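Local coordinates for protein methylmalonyl-CoA carboxyltransferase 12S subunit (Propionibacterium freudenreichii, PDB 1ON3) that transfers the carboxyl group of methylmalonyl-CoA to the biotin of the 1.3S subunit, forming the hexameric core of the transcarboxylase complex, at residues A313-V317 against M338-D343; V368-F373 against A410-Y415; M391-S396 against A417-L423. All coordinates share one frame; numbering follows the deposited sequence.

Interaction 1: A313-V317 against M338-D343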
# COMPACT_ATOMS: atom_id res chain seq x y z
N ALA E 313 -11.77 -34.42 22.91
CA ALA E 313 -11.76 -33.43 24.00
C ALA E 313 -13.15 -32.86 24.21
O ALA E 313 -13.38 -31.65 24.04
CB ALA E 313 -10.77 -32.31 23.67
N THR E 314 -14.07 -33.75 24.59
CA THR E 314 -15.47 -33.40 24.77
C THR E 314 -15.74 -32.50 25.97
O THR E 314 -16.90 -32.19 26.24
CB THR E 314 -16.33 -34.67 24.87
OG1 THR E 314 -15.88 -35.48 25.97
CG2 THR E 314 -16.24 -35.48 23.57
N ASN E 315 -14.69 -32.10 26.67
CA ASN E 315 -14.82 -31.17 27.80
C ASN E 315 -14.97 -29.76 27.23
O ASN E 315 -15.20 -28.80 27.96
CB ASN E 315 -13.59 -31.25 28.73
CG ASN E 315 -12.26 -31.31 27.98
OD1 ASN E 315 -12.11 -32.05 27.01
ND2 ASN E 315 -11.28 -30.54 28.45
N LEU E 316 -14.81 -29.64 25.91
CA LEU E 316 -14.96 -28.36 25.22
C LEU E 316 -15.66 -28.58 23.89
O LEU E 316 -15.30 -29.46 23.12
CB LEU E 316 -13.61 -27.69 24.97
CG LEU E 316 -13.85 -26.32 24.30
CD1 LEU E 316 -13.19 -25.24 25.09
CD2 LEU E 316 -13.39 -26.34 22.85
N VAL E 317 -16.67 -27.76 23.62
CA VAL E 317 -17.43 -27.87 22.38
C VAL E 317 -17.05 -26.76 21.39
O VAL E 317 -16.89 -25.62 21.79
CB VAL E 317 -18.95 -27.74 22.66
CG1 VAL E 317 -19.72 -27.61 21.37
CG2 VAL E 317 -19.45 -28.96 23.45
N MET E 338 -15.49 -33.80 32.79
CA MET E 338 -14.32 -33.34 33.53
C MET E 338 -14.54 -31.96 34.15
O MET E 338 -13.62 -31.15 34.20
CB MET E 338 -13.11 -33.29 32.61
CG MET E 338 -12.60 -34.65 32.15
SD MET E 338 -11.14 -34.48 31.11
CE MET E 338 -11.92 -34.23 29.56
N SER E 339 -15.76 -31.72 34.63
CA SER E 339 -16.14 -30.45 35.27
C SER E 339 -15.97 -29.23 34.36
O SER E 339 -15.95 -28.09 34.83
CB SER E 339 -15.35 -30.23 36.56
OG SER E 339 -15.60 -31.27 37.50
N GLY E 340 -15.86 -29.47 33.06
CA GLY E 340 -15.68 -28.35 32.16
C GLY E 340 -14.26 -27.80 32.17
O GLY E 340 -14.00 -26.74 31.59
N CYS E 341 -13.34 -28.49 32.84
CA CYS E 341 -11.95 -28.06 32.88
C CYS E 341 -11.35 -28.01 31.48
O CYS E 341 -11.70 -28.83 30.62
CB CYS E 341 -11.09 -29.02 33.70
SG CYS E 341 -11.33 -28.94 35.49
N LEU E 342 -10.46 -27.05 31.24
CA LEU E 342 -9.75 -26.99 29.96
C LEU E 342 -8.52 -27.85 30.21
O LEU E 342 -8.05 -27.94 31.35
CB LEU E 342 -9.33 -25.54 29.63
CG LEU E 342 -10.44 -24.64 29.09
CD1 LEU E 342 -9.95 -23.19 28.99
CD2 LEU E 342 -10.87 -25.15 27.72
N ASP E 343 -8.02 -28.52 29.17
CA ASP E 343 -6.83 -29.35 29.29
C ASP E 343 -6.00 -29.20 28.01
O ASP E 343 -6.33 -28.39 27.15
CB ASP E 343 -7.20 -30.83 29.57
CG ASP E 343 -7.88 -31.52 28.38
OD1 ASP E 343 -8.47 -30.85 27.51
OD2 ASP E 343 -7.86 -32.77 28.35
O HOH W 1 -13.71 -26.61 28.90
O HOH W 2 -9.93 -33.78 26.91
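Asn315 joins the turn before strand 316-323 to the loop 338-343 through both N-H groups of its side-chain amide. One goes to Cys341 O, from ND2 at 2.8 Å and almost perfectly straight (178°); the other goes from ND2 to Asp343 OD1 at 3.0 Å. Both acceptors lie close to the amide plane, which fixes the rotation of the group. The carboxylate is turned nearly perpendicular, its plane 85° from the amide, and OD1 is met from above. Asp343 OD1 also accepts from the backbone N of Ala346, the N-cap bond that starts helix 344-359, so a single oxygen serves both the helix end and the amide.

Water extends the polar network. One molecule donates to Asn315 OD1 at 2.8 Å and to Asp343 OD2, closing a ring beside the direct bond; another spans Asn315 O and Gly340 O.

Met338, bent at chi3 (-86°), lays its methyl CE against the amide, 3.3 Å from Asn315 CG. In the one apolar pair, Leu316 CD1 meets Leu342 CD2 at 3.5 Å.

A type I turn, Ala313 to Leu316, leads into strand 316-323, which pairs with strand 326-333 in the seven-stranded sheet of the C-terminal half. Leu316 packs on Val331 of that neighbour and on Ala346 and Ala350 of helix 344-359, while Leu342 leans on Phe373 in the loop after strand 364-370.

Interaction 2: V368-F373 against A410-Y415; sequences VDVPGF and AYGGSY. With MCA (methylmalonyl-coenzyme A), chain L.
With chi1 at 62°, Val370 holds CG1 between its backbone N and carbonyl carbon and CG2 anti to the backbone N, so that the hydroxyl of Ser414 rests against both methyls. A similar torsion at Ser414 (chi1 70°) turns OG back to Tyr411 O, where it donates a hydrogen bond of 2.7 Å in the carbonyl plane. The same OG lies 3.3 Å from Val370 CG1 and 3.2 Å from Gly372 CA, so the polar atom is satisfied within its own segment while it packs against the end of strand 364-370 and the glycine after it. An alanine here would lose the bond to Tyr411 O and is likely to leave a gap between the Val370 methyls and Gly372.

The backbones meet in a parallel bridge of Val370 with Ala410, carried by Tyr411 N to Val370 O at 3.1 Å. Beyond it, the Tyr411 CB flank rests on Pro371 O, and Phe373 brings CE1 to 3.6 Å from Ser414 N.

Gly412 and Gly413 face the substrate: Gly413 N donates to OS5, a carboxylate oxygen of methylmalonyl-CoA, at 2.9 Å (169°). Gly412, having no side chain, lets that carboxylate come close. Arg34 and Gly181 of the second subunit also bind the ligand, which thus lies between two subunits.

Strand 364-370 lies in the large sheet, and strand 409-411, bridged to its end, also pairs in parallel with strand 435-437; Phe373 reaches Tyr184 of the second subunit.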
# COMPACT_ATOMS: atom_id res chain seq x y z
N VAL E 368 -19.18 -19.43 28.47
CA VAL E 368 -18.26 -19.78 29.54
C VAL E 368 -18.79 -20.35 30.86
O VAL E 368 -19.69 -19.79 31.48
CB VAL E 368 -17.38 -18.55 29.88
CG1 VAL E 368 -16.31 -18.93 30.91
CG2 VAL E 368 -16.72 -18.00 28.61
N ASP E 369 -18.19 -21.46 31.27
CA ASP E 369 -18.47 -22.13 32.53
C ASP E 369 -17.25 -23.02 32.73
O ASP E 369 -17.30 -24.23 32.50
CB ASP E 369 -19.74 -22.97 32.45
CG ASP E 369 -20.22 -23.42 33.83
OD1 ASP E 369 -19.45 -23.22 34.80
OD2 ASP E 369 -21.34 -23.95 33.95
N VAL E 370 -16.15 -22.41 33.15
CA VAL E 370 -14.88 -23.13 33.32
C VAL E 370 -14.27 -22.84 34.70
O VAL E 370 -14.04 -21.69 35.07
CB VAL E 370 -13.90 -22.74 32.16
CG1 VAL E 370 -13.59 -21.23 32.20
CG2 VAL E 370 -12.62 -23.58 32.22
N PRO E 371 -13.97 -23.90 35.46
CA PRO E 371 -13.39 -23.76 36.80
C PRO E 371 -11.87 -23.65 36.86
O PRO E 371 -11.30 -23.40 37.93
CB PRO E 371 -13.90 -25.00 37.50
CG PRO E 371 -13.73 -26.03 36.43
CD PRO E 371 -14.23 -25.32 35.16
N GLY E 372 -11.22 -23.86 35.73
CA GLY E 372 -9.77 -23.78 35.64
C GLY E 372 -9.26 -24.85 34.68
O GLY E 372 -10.05 -25.46 33.95
N PHE E 373 -7.94 -25.06 34.67
CA PHE E 373 -7.37 -26.10 33.83
C PHE E 373 -7.36 -27.39 34.66
O PHE E 373 -7.38 -27.35 35.89
CB PHE E 373 -5.96 -25.74 33.36
CG PHE E 373 -5.93 -24.61 32.35
CD1 PHE E 373 -5.86 -23.28 32.77
CD2 PHE E 373 -6.02 -24.89 30.99
CE1 PHE E 373 -5.89 -22.24 31.84
CE2 PHE E 373 -6.04 -23.86 30.05
CZ PHE E 373 -5.98 -22.53 30.48
N ALA E 410 -16.00 -18.92 35.89
CA ALA E 410 -15.06 -18.25 34.98
C ALA E 410 -13.86 -17.91 35.85
O ALA E 410 -13.65 -16.77 36.25
CB ALA E 410 -15.69 -17.00 34.41
N TYR E 411 -13.05 -18.92 36.13
CA TYR E 411 -11.91 -18.77 37.02
C TYR E 411 -10.52 -18.59 36.41
O TYR E 411 -10.13 -19.33 35.51
CB TYR E 411 -11.84 -19.97 37.96
CG TYR E 411 -12.94 -20.06 39.01
CD1 TYR E 411 -14.00 -19.15 39.04
CD2 TYR E 411 -12.89 -21.04 40.00
CE1 TYR E 411 -14.99 -19.22 40.02
CE2 TYR E 411 -13.87 -21.13 40.98
CZ TYR E 411 -14.91 -20.21 40.99
OH TYR E 411 -15.86 -20.27 41.99
N GLY E 412 -9.78 -17.63 36.96
CA GLY E 412 -8.41 -17.36 36.56
C GLY E 412 -8.06 -17.40 35.08
O GLY E 412 -8.78 -16.87 34.23
N GLY E 413 -6.92 -18.01 34.79
CA GLY E 413 -6.44 -18.08 33.42
C GLY E 413 -7.36 -18.81 32.46
O GLY E 413 -7.33 -18.53 31.25
N SER E 414 -8.18 -19.72 32.96
CA SER E 414 -9.05 -20.46 32.05
C SER E 414 -10.13 -19.54 31.51
O SER E 414 -10.59 -19.71 30.38
CB SER E 414 -9.67 -21.69 32.73
OG SER E 414 -10.63 -21.32 33.70
N TYR E 415 -10.52 -18.55 32.31
CA TYR E 415 -11.54 -17.58 31.92
C TYR E 415 -10.93 -16.67 30.84
O TYR E 415 -11.56 -16.39 29.81
CB TYR E 415 -11.97 -16.75 33.15
CG TYR E 415 -12.51 -15.36 32.87
CD1 TYR E 415 -11.89 -14.24 33.41
CD2 TYR E 415 -13.67 -15.17 32.12
CE1 TYR E 415 -12.40 -12.97 33.22
CE2 TYR E 415 -14.20 -13.89 31.92
CZ TYR E 415 -13.56 -12.80 32.48
OH TYR E 415 -14.09 -11.53 32.33
C8 MCA L . 2.17 -15.28 47.42
N9 MCA L . 1.77 -14.28 48.32
C4 MCA L . 0.64 -13.73 47.75
C5 MCA L . 0.44 -14.44 46.55
N7 MCA L . 1.41 -15.41 46.36
N3 MCA L . -0.15 -12.70 48.24
C2 MCA L . -1.21 -12.40 47.41
N1 MCA L . -1.50 -13.01 46.23
C6 MCA L . -0.70 -14.05 45.75
N6 MCA L . -1.04 -14.61 44.58
C1' MCA L . 2.29 -13.85 49.50
C2' MCA L . 2.20 -14.99 50.52
O2' MCA L . 0.90 -15.09 51.04
C3' MCA L . 3.32 -14.62 51.47
O3' MCA L . 2.83 -13.71 52.45
C4' MCA L . 4.42 -14.03 50.55
O4' MCA L . 3.68 -13.57 49.36
C5' MCA L . 5.54 -15.00 50.00
O5' MCA L . 5.29 -16.10 50.41
P1 MCA L . 5.63 -17.25 51.11
O11 MCA L . 4.58 -18.08 51.40
O12 MCA L . 6.19 -16.58 52.12
O6 MCA L . 6.62 -18.24 50.27
P2 MCA L . 7.35 -19.14 49.60
O21 MCA L . 7.17 -19.97 50.70
O22 MCA L . 8.57 -18.77 49.03
O7 MCA L . 6.38 -19.71 48.44
CPB MCA L . 5.79 -19.02 47.65
CPA MCA L . 4.83 -19.44 46.55
CP7 MCA L . 3.57 -19.54 47.44
CP9 MCA L . 5.33 -20.68 45.76
CP8 MCA L . 4.75 -18.27 45.55
OP3 MCA L . 3.27 -18.49 48.02
CP6 MCA L . 2.29 -19.91 46.93
OP2 MCA L . 2.22 -20.99 46.25
NP2 MCA L . 1.09 -19.08 47.22
CP5 MCA L . 0.38 -18.67 46.05
CP4 MCA L . -0.07 -19.10 44.77
CP3 MCA L . -1.35 -18.82 44.14
OP1 MCA L . -2.24 -19.65 44.74
NP1 MCA L . -1.86 -17.91 43.09
CP2 MCA L . -3.27 -18.05 42.86
CP1 MCA L . -3.53 -17.39 41.57
P3 MCA L . 3.20 -13.02 53.92
O31 MCA L . 3.05 -14.39 54.54
O32 MCA L . 2.08 -12.09 54.29
O33 MCA L . 4.59 -12.46 54.18
S MCA L . -4.97 -17.39 41.04
CS1 MCA L . -4.23 -16.57 39.83
OS1 MCA L . -3.05 -16.19 39.59
CS2 MCA L . -4.60 -17.15 38.61
CS3 MCA L . -5.27 -16.38 37.76
CS4 MCA L . -4.38 -18.49 37.87
OS4 MCA L . -3.37 -19.13 38.15
OS5 MCA L . -5.21 -18.88 37.03

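Interaction 3: M391-S396 against A417-L423; sequences MLYAYS and AMCNRDL
Tyr395, on helix 384-397, lays one ring face against Cys419 in the loop 417-423. Cys419 CB sits above the ring centre, 3.6 Å from the centroid and 12° off its normal, a CH-pi contact. The sulfur is anti to its own backbone N (chi1 -161°), and SG lies obliquely, 4.2 Å from the centroid of the Tyr395 ring, a Cys sulfur-aromatic contact. On the ring's CD1 side, Ala417 O stands 3.3 Å from Tyr395 CD1, while the hydroxyl is hydrogen-bonded to Gln366 of strand 364-370.

At the other end of the loop Leu423 packs on the helix. Its CD2 meets Leu392 CD2 at 3.6 Å, and its CG rests on Ser396 OG. That hydroxyl donates back to Leu392 O at 2.7 Å, an oxygen that also takes the Ser396 N-H from the opposite face of its plane. Lys402 donates to the carbonyls of Tyr395 and Leu423. In the crotonase-like fold of the carboxyltransferase, this is a helix packed against the loop that follows the substrate-binding helix 412-416.

Ala417 packs against two residues of the helix: its CB lies 4.1 Å from Met391 CB, and Leu392 CD2 approaches its CA. Bent at chi3 (71°), Met391 sets CE beside Met418 SD, the two side chains running the same way.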
# COMPACT_ATOMS: atom_id res chain seq x y z
N MET E 391 -4.70 -20.91 23.13
CA MET E 391 -6.02 -20.26 23.18
C MET E 391 -5.85 -18.76 23.37
O MET E 391 -6.51 -17.95 22.71
CB MET E 391 -6.86 -20.84 24.32
CG MET E 391 -7.33 -22.26 24.04
SD MET E 391 -8.33 -22.93 25.38
CE MET E 391 -9.85 -21.98 25.22
N LEU E 392 -4.98 -18.37 24.31
CA LEU E 392 -4.72 -16.96 24.55
C LEU E 392 -4.17 -16.34 23.27
O LEU E 392 -4.53 -15.22 22.89
CB LEU E 392 -3.71 -16.79 25.68
CG LEU E 392 -4.18 -17.40 26.99
CD1 LEU E 392 -3.01 -17.52 27.96
CD2 LEU E 392 -5.32 -16.54 27.55
N TYR E 393 -3.28 -17.07 22.60
CA TYR E 393 -2.70 -16.55 21.38
C TYR E 393 -3.75 -16.37 20.29
O TYR E 393 -3.88 -15.28 19.72
CB TYR E 393 -1.61 -17.49 20.85
CG TYR E 393 -0.86 -16.88 19.70
CD1 TYR E 393 0.36 -16.25 19.89
CD2 TYR E 393 -1.41 -16.89 18.41
CE1 TYR E 393 1.02 -15.62 18.82
CE2 TYR E 393 -0.76 -16.27 17.35
CZ TYR E 393 0.45 -15.64 17.56
OH TYR E 393 1.08 -15.02 16.51
N ALA E 394 -4.49 -17.44 19.99
CA ALA E 394 -5.50 -17.40 18.94
C ALA E 394 -6.53 -16.29 19.15
O ALA E 394 -6.83 -15.54 18.23
CB ALA E 394 -6.21 -18.75 18.82
N TYR E 395 -7.08 -16.19 20.35
CA TYR E 395 -8.06 -15.14 20.60
C TYR E 395 -7.45 -13.74 20.53
O TYR E 395 -8.02 -12.83 19.92
CB TYR E 395 -8.74 -15.36 21.95
CG TYR E 395 -9.91 -16.32 21.89
CD1 TYR E 395 -9.93 -17.46 22.69
CD2 TYR E 395 -10.99 -16.08 21.05
CE1 TYR E 395 -11.00 -18.33 22.66
CE2 TYR E 395 -12.08 -16.95 21.01
CZ TYR E 395 -12.07 -18.08 21.82
OH TYR E 395 -13.13 -18.95 21.80
N SER E 396 -6.27 -13.54 21.14
CA SER E 396 -5.62 -12.22 21.13
C SER E 396 -5.26 -11.76 19.71
O SER E 396 -5.24 -10.57 19.43
CB SER E 396 -4.35 -12.21 21.99
OG SER E 396 -4.63 -12.57 23.34
N ALA E 417 -8.64 -17.42 28.87
CA ALA E 417 -8.47 -18.27 27.69
C ALA E 417 -9.75 -18.39 26.88
O ALA E 417 -9.72 -18.77 25.71
CB ALA E 417 -7.99 -19.64 28.11
N MET E 418 -10.89 -18.09 27.51
CA MET E 418 -12.18 -18.15 26.84
C MET E 418 -12.59 -16.78 26.30
O MET E 418 -13.77 -16.49 26.11
CB MET E 418 -13.25 -18.70 27.76
CG MET E 418 -13.10 -20.17 28.11
SD MET E 418 -13.27 -21.25 26.67
CE MET E 418 -15.02 -21.06 26.31
N CYS E 419 -11.58 -15.94 26.08
CA CYS E 419 -11.75 -14.61 25.50
C CYS E 419 -12.59 -13.59 26.27
O CYS E 419 -13.77 -13.40 25.96
CB CYS E 419 -12.31 -14.74 24.08
SG CYS E 419 -12.07 -13.28 23.06
N ASN E 420 -11.99 -12.92 27.25
CA ASN E 420 -12.71 -11.90 28.01
C ASN E 420 -12.43 -10.56 27.32
O ASN E 420 -11.81 -10.54 26.25
CB ASN E 420 -12.24 -11.90 29.47
CG ASN E 420 -10.97 -11.11 29.67
OD1 ASN E 420 -10.05 -11.16 28.85
ND2 ASN E 420 -10.89 -10.38 30.79
N ARG E 421 -12.87 -9.45 27.91
CA ARG E 421 -12.64 -8.14 27.30
C ARG E 421 -11.18 -7.84 27.02
O ARG E 421 -10.83 -7.23 26.01
CB ARG E 421 -13.19 -7.04 28.21
CG ARG E 421 -12.86 -5.64 27.74
CD ARG E 421 -14.04 -5.04 27.04
NE ARG E 421 -15.17 -4.94 27.95
CZ ARG E 421 -16.43 -4.85 27.55
NH1 ARG E 421 -16.72 -4.85 26.25
NH2 ARG E 421 -17.41 -4.78 28.45
N ASP E 422 -10.32 -8.26 27.94
CA ASP E 422 -8.90 -8.01 27.81
C ASP E 422 -8.26 -8.70 26.61
O ASP E 422 -7.23 -8.24 26.11
CB ASP E 422 -8.20 -8.35 29.12
CG ASP E 422 -8.73 -7.51 30.28
OD1 ASP E 422 -8.64 -6.27 30.17
OD2 ASP E 422 -9.26 -8.07 31.27
N LEU E 423 -8.84 -9.80 26.15
CA LEU E 423 -8.29 -10.45 24.96
C LEU E 423 -9.05 -9.99 23.71
O LEU E 423 -9.03 -10.64 22.67
CB LEU E 423 -8.31 -11.98 25.09
CG LEU E 423 -7.04 -12.53 25.76
CD1 LEU E 423 -7.09 -12.25 27.27
CD2 LEU E 423 -6.92 -14.02 25.52

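In the fold
From the N terminus, interaction 1 comes first: 313-317 and 338-343 close a loop of 20 residues holding the hairpin of strands 316-323 and 326-333. It is finished before interaction 2 opens at strand 364-370. Interactions 2 and 3 cross, since helix 384-397 lies between 368-373 and 410-415, and 417-423 follows both. Interaction 1 meets interaction 2 where Leu342 N probably bonds to Gly372 O, and meets interaction 3 where Leu342 CD1 touches Met391 and Ala417. Val368 against Met418 joins the last two. Together they tie the sheet, helix 384-397 and the substrate-binding glycines 412-413; interactions 2 and 3 also touch the second subunit.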